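Local coordinates for protein 1-phosphatidylinositol 4,5-bisphosphate phosphodiesterase (Drosophila melanogaster, PDB 6IRB) that belongs to the phospholipase C-beta family and is represented by a long helical coiled-coil segment of the protein, at residues V115-H127 and A189-I201. The protein carries 2 engineered substitutions. Sequence-based numbering, arbitrary orientation.
Sequences VQAAQIKQLEDRH and AMEKLKLAHSKQI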
ATOM      1  N   VAL A 115      13.590   8.026 -29.314  1.00 65.91           N
ATOM      2  CA  VAL A 115      12.895   7.857 -30.591  1.00 64.72           C
ATOM      3  C   VAL A 115      12.924   9.148 -31.410  1.00 57.59           C
ATOM      4  O   VAL A 115      13.281   9.133 -32.595  1.00 57.57           O
ATOM      5  CB  VAL A 115      11.477   7.301 -30.371  1.00 68.39           C
ATOM      6  CG1 VAL A 115      11.560   6.074 -29.486  1.00 73.23           C
ATOM      7  CG2 VAL A 115      10.599   8.282 -29.699  1.00 70.13           C
ATOM      8  N   GLN A 116      12.505  10.275 -30.815  1.00 56.32           N
ATOM      9  CA  GLN A 116      12.648  11.568 -31.486  1.00 57.32           C
ATOM     10  C   GLN A 116      14.019  11.705 -32.133  1.00 64.29           C
ATOM     11  O   GLN A 116      14.136  11.976 -33.336  1.00 53.75           O
ATOM     12  CB  GLN A 116      12.417  12.720 -30.499  1.00 54.00           C
ATOM     13  CG  GLN A 116      11.087  12.703 -29.769  1.00 62.17           C
ATOM     14  CD  GLN A 116      10.598  14.097 -29.450  1.00 68.98           C
ATOM     15  OE1 GLN A 116      11.393  14.978 -29.132  1.00 80.57           O
ATOM     16  NE2 GLN A 116       9.290  14.313 -29.544  1.00 55.07           N
ATOM     17  N   ALA A 117      15.069  11.479 -31.341  1.00 59.68           N
ATOM     18  CA  ALA A 117      16.429  11.531 -31.861  1.00 60.82           C
ATOM     19  C   ALA A 117      16.624  10.496 -32.963  1.00 64.55           C
ATOM     20  O   ALA A 117      17.248  10.781 -33.991  1.00 72.15           O
ATOM     21  CB  ALA A 117      17.431  11.326 -30.724  1.00 56.76           C
ATOM     22  N   ALA A 118      16.096   9.285 -32.765  1.00 67.18           N
ATOM     23  CA  ALA A 118      16.219   8.250 -33.785  1.00 58.46           C
ATOM     24  C   ALA A 118      15.610   8.691 -35.111  1.00 63.26           C
ATOM     25  O   ALA A 118      16.125   8.329 -36.175  1.00 64.52           O
ATOM     26  CB  ALA A 118      15.565   6.958 -33.303  1.00 60.69           C
ATOM     27  N   GLN A 119      14.523   9.466 -35.078  1.00 56.89           N
ATOM     28  CA  GLN A 119      13.942   9.949 -36.327  1.00 62.52           C
ATOM     29  C   GLN A 119      14.846  10.988 -36.983  1.00 61.72           C
ATOM     30  O   GLN A 119      15.084  10.952 -38.198  1.00 62.39           O
ATOM     31  CB  GLN A 119      12.545  10.539 -36.099  1.00 56.46           C
ATOM     32  CG  GLN A 119      11.425   9.552 -35.802  1.00 58.60           C
ATOM     33  CD  GLN A 119      10.215  10.204 -35.140  1.00 69.28           C
ATOM     34  OE1 GLN A 119      10.060  11.425 -35.158  1.00 68.17           O
ATOM     35  NE2 GLN A 119       9.309   9.381 -34.634  1.00 72.46           N
ATOM     36  N   ILE A 120      15.299  11.964 -36.192  1.00 60.51           N
ATOM     37  CA  ILE A 120      16.292  12.941 -36.643  1.00 62.66           C
ATOM     38  C   ILE A 120      17.462  12.267 -37.357  1.00 57.16           C
ATOM     39  O   ILE A 120      17.802  12.613 -38.494  1.00 51.64           O
ATOM     40  CB  ILE A 120      16.765  13.801 -35.456  1.00 64.32           C
ATOM     41  CG1 ILE A 120      15.596  14.614 -34.891  1.00 55.76           C
ATOM     42  CG2 ILE A 120      17.869  14.734 -35.878  1.00 72.29           C
ATOM     43  CD1 ILE A 120      15.138  15.772 -35.776  1.00 53.11           C
ATOM     44  N   LYS A 121      18.066  11.258 -36.732  1.00 65.77           N
ATOM     45  CA  LYS A 121      19.218  10.644 -37.386  1.00 62.37           C
ATOM     46  C   LYS A 121      18.789   9.888 -38.630  1.00 58.91           C
ATOM     47  O   LYS A 121      19.544   9.823 -39.602  1.00 55.88           O
ATOM     48  CB  LYS A 121      19.962   9.719 -36.430  1.00 67.20           C
ATOM     49  CG  LYS A 121      21.154   9.020 -37.068  1.00 83.72           C
ATOM     50  CD  LYS A 121      22.421   9.188 -36.258  1.00100.19           C
ATOM     51  CE  LYS A 121      23.559   8.344 -36.829  1.00107.82           C
ATOM     52  NZ  LYS A 121      23.153   6.923 -37.070  1.00104.94           N
ATOM     53  N   GLN A 122      17.590   9.315 -38.616  1.00 58.78           N
ATOM     54  CA  GLN A 122      17.092   8.634 -39.800  1.00 74.45           C
ATOM     55  C   GLN A 122      16.931   9.618 -40.948  1.00 70.72           C
ATOM     56  O   GLN A 122      17.213   9.291 -42.108  1.00 78.19           O
ATOM     57  CB  GLN A 122      15.763   7.957 -39.481  1.00 92.19           C
ATOM     58  CG  GLN A 122      15.896   6.509 -39.076  1.00100.57           C
ATOM     59  CD  GLN A 122      14.559   5.824 -38.920  1.00108.56           C
ATOM     60  OE1 GLN A 122      13.522   6.354 -39.321  1.00107.71           O
ATOM     61  NE2 GLN A 122      14.576   4.638 -38.323  1.00116.35           N
ATOM     62  N   LEU A 123      16.458  10.825 -40.646  1.00 60.70           N
ATOM     63  CA  LEU A 123      16.345  11.843 -41.682  1.00 53.28           C
ATOM     64  C   LEU A 123      17.715  12.310 -42.159  1.00 52.03           C
ATOM     65  O   LEU A 123      18.019  12.240 -43.356  1.00 59.98           O
ATOM     66  CB  LEU A 123      15.528  13.027 -41.178  1.00 59.50           C
ATOM     67  CG  LEU A 123      14.913  13.788 -42.354  1.00 58.18           C
ATOM     68  CD1 LEU A 123      14.248  12.811 -43.319  1.00 53.61           C
ATOM     69  CD2 LEU A 123      13.967  14.917 -41.932  1.00 50.91           C
ATOM     70  N   GLU A 124      18.537  12.828 -41.236  1.00 51.02           N
ATOM     71  CA  GLU A 124      19.918  13.205 -41.545  1.00 60.02           C
ATOM     72  C   GLU A 124      20.626  12.160 -42.390  1.00 61.18           C
ATOM     73  O   GLU A 124      21.213  12.474 -43.434  1.00 56.41           O
ATOM     74  CB  GLU A 124      20.715  13.471 -40.254  1.00 66.79           C
ATOM     75  CG  GLU A 124      20.752  14.944 -39.785  1.00 80.96           C
ATOM     76  CD  GLU A 124      21.309  15.942 -40.830  1.00 92.75           C
ATOM     77  OE1 GLU A 124      21.855  15.515 -41.874  1.00 95.52           O
ATOM     78  OE2 GLU A 124      21.195  17.174 -40.606  1.00 94.14           O
ATOM     79  N   ASP A 125      20.592  10.906 -41.937  1.00 72.67           N
ATOM     80  CA  ASP A 125      21.244   9.835 -42.680  1.00 71.77           C
ATOM     81  C   ASP A 125      20.654   9.705 -44.080  1.00 58.86           C
ATOM     82  O   ASP A 125      21.399   9.576 -45.058  1.00 56.75           O
ATOM     83  CB  ASP A 125      21.142   8.528 -41.896  1.00 91.61           C
ATOM     84  CG  ASP A 125      22.286   8.360 -40.900  1.00102.82           C
ATOM     85  OD1 ASP A 125      22.597   9.336 -40.179  1.00102.71           O
ATOM     86  OD2 ASP A 125      22.872   7.261 -40.834  1.00107.13           O
ATOM     87  N   ARG A 126      19.322   9.761 -44.203  1.00 57.66           N
ATOM     88  CA  ARG A 126      18.716   9.787 -45.531  1.00 56.80           C
ATOM     89  C   ARG A 126      19.178  10.993 -46.331  1.00 58.14           C
ATOM     90  O   ARG A 126      19.683  10.849 -47.451  1.00 54.76           O
ATOM     91  CB  ARG A 126      17.194   9.781 -45.457  1.00 62.36           C
ATOM     92  CG  ARG A 126      16.639   9.473 -46.839  1.00 83.05           C
ATOM     93  CD  ARG A 126      15.258  10.039 -47.090  1.00104.30           C
ATOM     94  NE  ARG A 126      14.453   9.124 -47.896  1.00113.91           N
ATOM     95  CZ  ARG A 126      13.958   9.432 -49.093  1.00108.96           C
ATOM     96  NH1 ARG A 126      14.199  10.626 -49.627  1.00104.01           N
ATOM     97  NH2 ARG A 126      13.238   8.545 -49.766  1.00106.24           N
ATOM     98  N   HIS A 127      19.034  12.194 -45.754  1.00 55.38           N
ATOM     99  CA  HIS A 127      19.310  13.427 -46.487  1.00 55.35           C
ATOM    100  C   HIS A 127      20.656  13.369 -47.196  1.00 58.90           C
ATOM    101  O   HIS A 127      20.799  13.898 -48.303  1.00 55.51           O
ATOM    102  CB  HIS A 127      19.295  14.618 -45.528  1.00 50.69           C
ATOM    103  CG  HIS A 127      17.932  15.164 -45.251  1.00 52.04           C
ATOM    104  ND1 HIS A 127      16.788  14.632 -45.804  1.00 58.70           N
ATOM    105  CD2 HIS A 127      17.530  16.194 -44.469  1.00 56.33           C
ATOM    106  CE1 HIS A 127      15.738  15.315 -45.378  1.00 60.12           C
ATOM    107  NE2 HIS A 127      16.160  16.268 -44.565  1.00 55.38           N
ATOM    108  N   ALA A 189      12.295  19.771 -44.815  1.00 55.60           N
ATOM    109  CA  ALA A 189      11.978  18.488 -44.210  1.00 49.67           C
ATOM    110  C   ALA A 189      12.473  18.432 -42.777  1.00 53.26           C
ATOM    111  O   ALA A 189      11.752  17.980 -41.875  1.00 49.32           O
ATOM    112  CB  ALA A 189      12.594  17.358 -45.032  1.00 47.90           C
HETATM  113  N   MSE A 190      13.696  18.897 -42.547  1.00 49.20           N
HETATM  114  CA  MSE A 190      14.241  18.878 -41.216  1.00 55.90           C
HETATM  115  C   MSE A 190      13.437  19.750 -40.254  1.00 45.23           C
HETATM  116  O   MSE A 190      13.081  19.312 -39.164  1.00 38.05           O
HETATM  117  CB  MSE A 190      15.690  19.309 -41.224  1.00 60.35           C
HETATM  118  CG  MSE A 190      16.318  19.046 -39.890  1.00 70.89           C
HETATM  119 SE   MSE A 190      15.867  17.208 -39.347  1.00 93.24          SE
HETATM  120  CE  MSE A 190      17.092  16.144 -40.461  1.00 70.26           C
ATOM    121  N   GLU A 191      13.176  21.001 -40.623  1.00 48.10           N
ATOM    122  CA  GLU A 191      12.408  21.853 -39.717  1.00 55.99           C
ATOM    123  C   GLU A 191      11.105  21.167 -39.338  1.00 56.81           C
ATOM    124  O   GLU A 191      10.787  21.025 -38.151  1.00 61.31           O
ATOM    125  CB  GLU A 191      12.157  23.230 -40.324  1.00 56.23           C
ATOM    126  CG  GLU A 191      12.067  24.286 -39.244  1.00 75.90           C
ATOM    127  CD  GLU A 191      12.113  25.702 -39.775  1.00 97.05           C
ATOM    128  OE1 GLU A 191      11.173  26.095 -40.500  1.00103.04           O
ATOM    129  OE2 GLU A 191      13.085  26.424 -39.451  1.00105.44           O
ATOM    130  N   LYS A 192      10.330  20.749 -40.342  1.00 49.35           N
ATOM    131  CA  LYS A 192       9.050  20.119 -40.061  1.00 56.16           C
ATOM    132  C   LYS A 192       9.236  18.947 -39.100  1.00 65.48           C
ATOM    133  O   LYS A 192       8.477  18.799 -38.135  1.00 77.62           O
ATOM    134  CB  LYS A 192       8.396  19.688 -41.382  1.00 64.45           C
ATOM    135  CG  LYS A 192       7.364  18.530 -41.313  1.00 83.68           C
ATOM    136  CD  LYS A 192       6.329  18.575 -40.174  1.00 89.08           C
ATOM    137  CE  LYS A 192       6.022  17.143 -39.702  1.00 77.80           C
ATOM    138  NZ  LYS A 192       4.876  17.060 -38.769  1.00 72.85           N
ATOM    139  N   LEU A 193      10.266  18.126 -39.324  1.00 57.29           N
ATOM    140  CA  LEU A 193      10.607  17.084 -38.359  1.00 49.29           C
ATOM    141  C   LEU A 193      10.793  17.646 -36.950  1.00 59.04           C
ATOM    142  O   LEU A 193      10.127  17.204 -36.005  1.00 54.91           O
ATOM    143  CB  LEU A 193      11.857  16.311 -38.802  1.00 33.57           C
ATOM    144  CG  LEU A 193      12.025  14.999 -38.014  1.00 33.68           C
ATOM    145  CD1 LEU A 193      10.678  14.404 -37.672  1.00 42.07           C
ATOM    146  CD2 LEU A 193      12.863  13.949 -38.733  1.00 41.07           C
ATOM    147  N   LYS A 194      11.735  18.583 -36.773  1.00 54.04           N
ATOM    148  CA  LYS A 194      11.963  19.103 -35.428  1.00 48.23           C
ATOM    149  C   LYS A 194      10.735  19.762 -34.822  1.00 56.39           C
ATOM    150  O   LYS A 194      10.555  19.707 -33.599  1.00 64.79           O
ATOM    151  CB  LYS A 194      13.122  20.086 -35.395  1.00 39.33           C
ATOM    152  CG  LYS A 194      14.480  19.457 -35.496  1.00 42.96           C
ATOM    153  CD  LYS A 194      15.521  20.518 -35.757  1.00 55.41           C
ATOM    154  CE  LYS A 194      16.882  19.900 -35.981  1.00 68.35           C
ATOM    155  NZ  LYS A 194      17.448  19.413 -34.687  1.00 70.22           N
ATOM    156  N   LEU A 195       9.855  20.342 -35.644  1.00 51.77           N
ATOM    157  CA  LEU A 195       8.628  20.915 -35.088  1.00 56.52           C
ATOM    158  C   LEU A 195       7.679  19.847 -34.573  1.00 55.03           C
ATOM    159  O   LEU A 195       6.970  20.083 -33.590  1.00 57.91           O
ATOM    160  CB  LEU A 195       7.910  21.804 -36.102  1.00 57.29           C
ATOM    161  CG  LEU A 195       8.550  23.163 -36.410  1.00 53.22           C
ATOM    162  CD1 LEU A 195       7.513  24.142 -36.963  1.00 46.38           C
ATOM    163  CD2 LEU A 195       9.213  23.730 -35.164  1.00 45.78           C
ATOM    164  N   ALA A 196       7.619  18.690 -35.225  1.00 39.46           N
ATOM    165  CA  ALA A 196       6.786  17.625 -34.690  1.00 39.69           C
ATOM    166  C   ALA A 196       7.318  17.171 -33.339  1.00 55.85           C
ATOM    167  O   ALA A 196       6.562  17.050 -32.369  1.00 55.44           O
ATOM    168  CB  ALA A 196       6.725  16.459 -35.674  1.00 38.32           C
ATOM    169  N   HIS A 197       8.632  16.948 -33.253  1.00 50.94           N
ATOM    170  CA  HIS A 197       9.242  16.532 -31.993  1.00 48.29           C
ATOM    171  C   HIS A 197       8.956  17.543 -30.893  1.00 50.61           C
ATOM    172  O   HIS A 197       8.577  17.174 -29.775  1.00 50.11           O
ATOM    173  CB  HIS A 197      10.739  16.311 -32.181  1.00 51.37           C
ATOM    174  CG  HIS A 197      11.063  15.100 -33.008  1.00 57.26           C
ATOM    175  ND1 HIS A 197      12.061  15.090 -33.957  1.00 63.07           N
ATOM    176  CD2 HIS A 197      10.505  13.866 -33.042  1.00 60.74           C
ATOM    177  CE1 HIS A 197      12.118  13.898 -34.527  1.00 61.78           C
ATOM    178  NE2 HIS A 197      11.183  13.136 -33.991  1.00 59.71           N
ATOM    179  N   SER A 198       9.159  18.827 -31.192  1.00 52.49           N
ATOM    180  CA  SER A 198       8.883  19.880 -30.223  1.00 59.10           C
ATOM    181  C   SER A 198       7.459  19.798 -29.684  1.00 61.49           C
ATOM    182  O   SER A 198       7.245  19.802 -28.468  1.00 73.47           O
ATOM    183  CB  SER A 198       9.124  21.247 -30.854  1.00 73.02           C
ATOM    184  OG  SER A 198       9.388  22.212 -29.853  1.00 85.64           O
ATOM    185  N   LYS A 199       6.464  19.782 -30.572  1.00 46.03           N
ATOM    186  CA  LYS A 199       5.082  19.705 -30.101  1.00 54.88           C
ATOM    187  C   LYS A 199       4.822  18.436 -29.289  1.00 59.94           C
ATOM    188  O   LYS A 199       4.152  18.492 -28.252  1.00 73.30           O
ATOM    189  CB  LYS A 199       4.111  19.869 -31.267  1.00 54.09           C
ATOM    190  CG  LYS A 199       3.744  21.361 -31.407  1.00 73.37           C
ATOM    191  CD  LYS A 199       3.272  21.793 -32.785  1.00 76.85           C
ATOM    192  CE  LYS A 199       2.446  23.082 -32.694  1.00 84.87           C
ATOM    193  NZ  LYS A 199       2.960  24.067 -31.685  1.00 87.44           N
ATOM    194  N   GLN A 200       5.299  17.280 -29.760  1.00 47.93           N
ATOM    195  CA  GLN A 200       5.151  16.052 -28.981  1.00 49.24           C
ATOM    196  C   GLN A 200       5.585  16.251 -27.536  1.00 56.19           C
ATOM    197  O   GLN A 200       4.892  15.826 -26.605  1.00 66.49           O
ATOM    198  CB  GLN A 200       5.944  14.918 -29.616  1.00 44.50           C
ATOM    199  CG  GLN A 200       5.375  14.429 -30.919  1.00 43.39           C
ATOM    200  CD  GLN A 200       6.413  13.750 -31.794  1.00 71.22           C
ATOM    201  OE1 GLN A 200       7.428  13.256 -31.297  1.00 69.34           O
ATOM    202  NE2 GLN A 200       6.136  13.671 -33.097  1.00 64.30           N
ATOM    203  N   ILE A 201       6.742  16.891 -27.336  1.00 56.56           N
ATOM    204  CA  ILE A 201       7.261  17.157 -25.993  1.00 53.21           C
ATOM    205  C   ILE A 201       6.268  17.991 -25.197  1.00 55.56           C
ATOM    206  O   ILE A 201       5.837  17.617 -24.099  1.00 54.13           O
ATOM    207  CB  ILE A 201       8.620  17.874 -26.086  1.00 55.79           C
ATOM    208  CG1 ILE A 201       9.686  16.960 -26.690  1.00 71.34           C
ATOM    209  CG2 ILE A 201       9.025  18.476 -24.741  1.00 54.21           C
ATOM    210  CD1 ILE A 201      10.730  17.694 -27.503  1.00 85.44           C
TER
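Gln-116 reaches across to His-197 and is engaged along its whole length. Its CB lies over one face of the imidazole in a CH-pi contact, 3.7 Å from the ring centroid of His-197 and displaced toward the rim. CG continues past His-197 CD2, and the amide carbon CD comes up against CD2 and CB of the same histidine. At the end of the chain, which turns about its CB-CG bond (chi2 -149°), the amide splits its contacts: OE1 faces the CD1 methyl of Ile-201, while NE2 donates two hydrogen bonds. One runs to the backbone O of His-197 (NE2 to O 3.0 Å), which also accepts the helical N-H of Ile-201; the other runs to Gln-200 OE1, 2.8 Å from Gln-116 NE2, with the donor above the carbonyl plane of Gln-200. Gln-116, a buried residue, thus ties its helix to the backbone and a side chain of the other. At the ring edge, His-197 NE2 points to Gln-119 OE1, but the pair is modelled too close for the bond to be relied on.

Beyond this polar end the interface becomes largely apolar. Ile-120 is a knob in the hole formed by Met-190, Leu-193, Lys-194 and His-197, its CD1 being 3.9 Å from CG of Leu-193. Met-190, a selenomethionine, returns the packing between Ile-120, Leu-123, Glu-124 and His-127; two successive turns of its chain curl CE to 3.6 Å from CB of Leu-123. Leu-123 and Leu-193 run antiparallel and meet through their CD2 methyls. Ala-189 CB abuts the edge of the His-127 ring.

Such reciprocal knobs-into-holes packing characterises a coiled coil. Here it joins the long helix 18-150 to helix 157-210, which folds back alongside it as an antiparallel hairpin, the local axes 10.4 Å apart and at 177°.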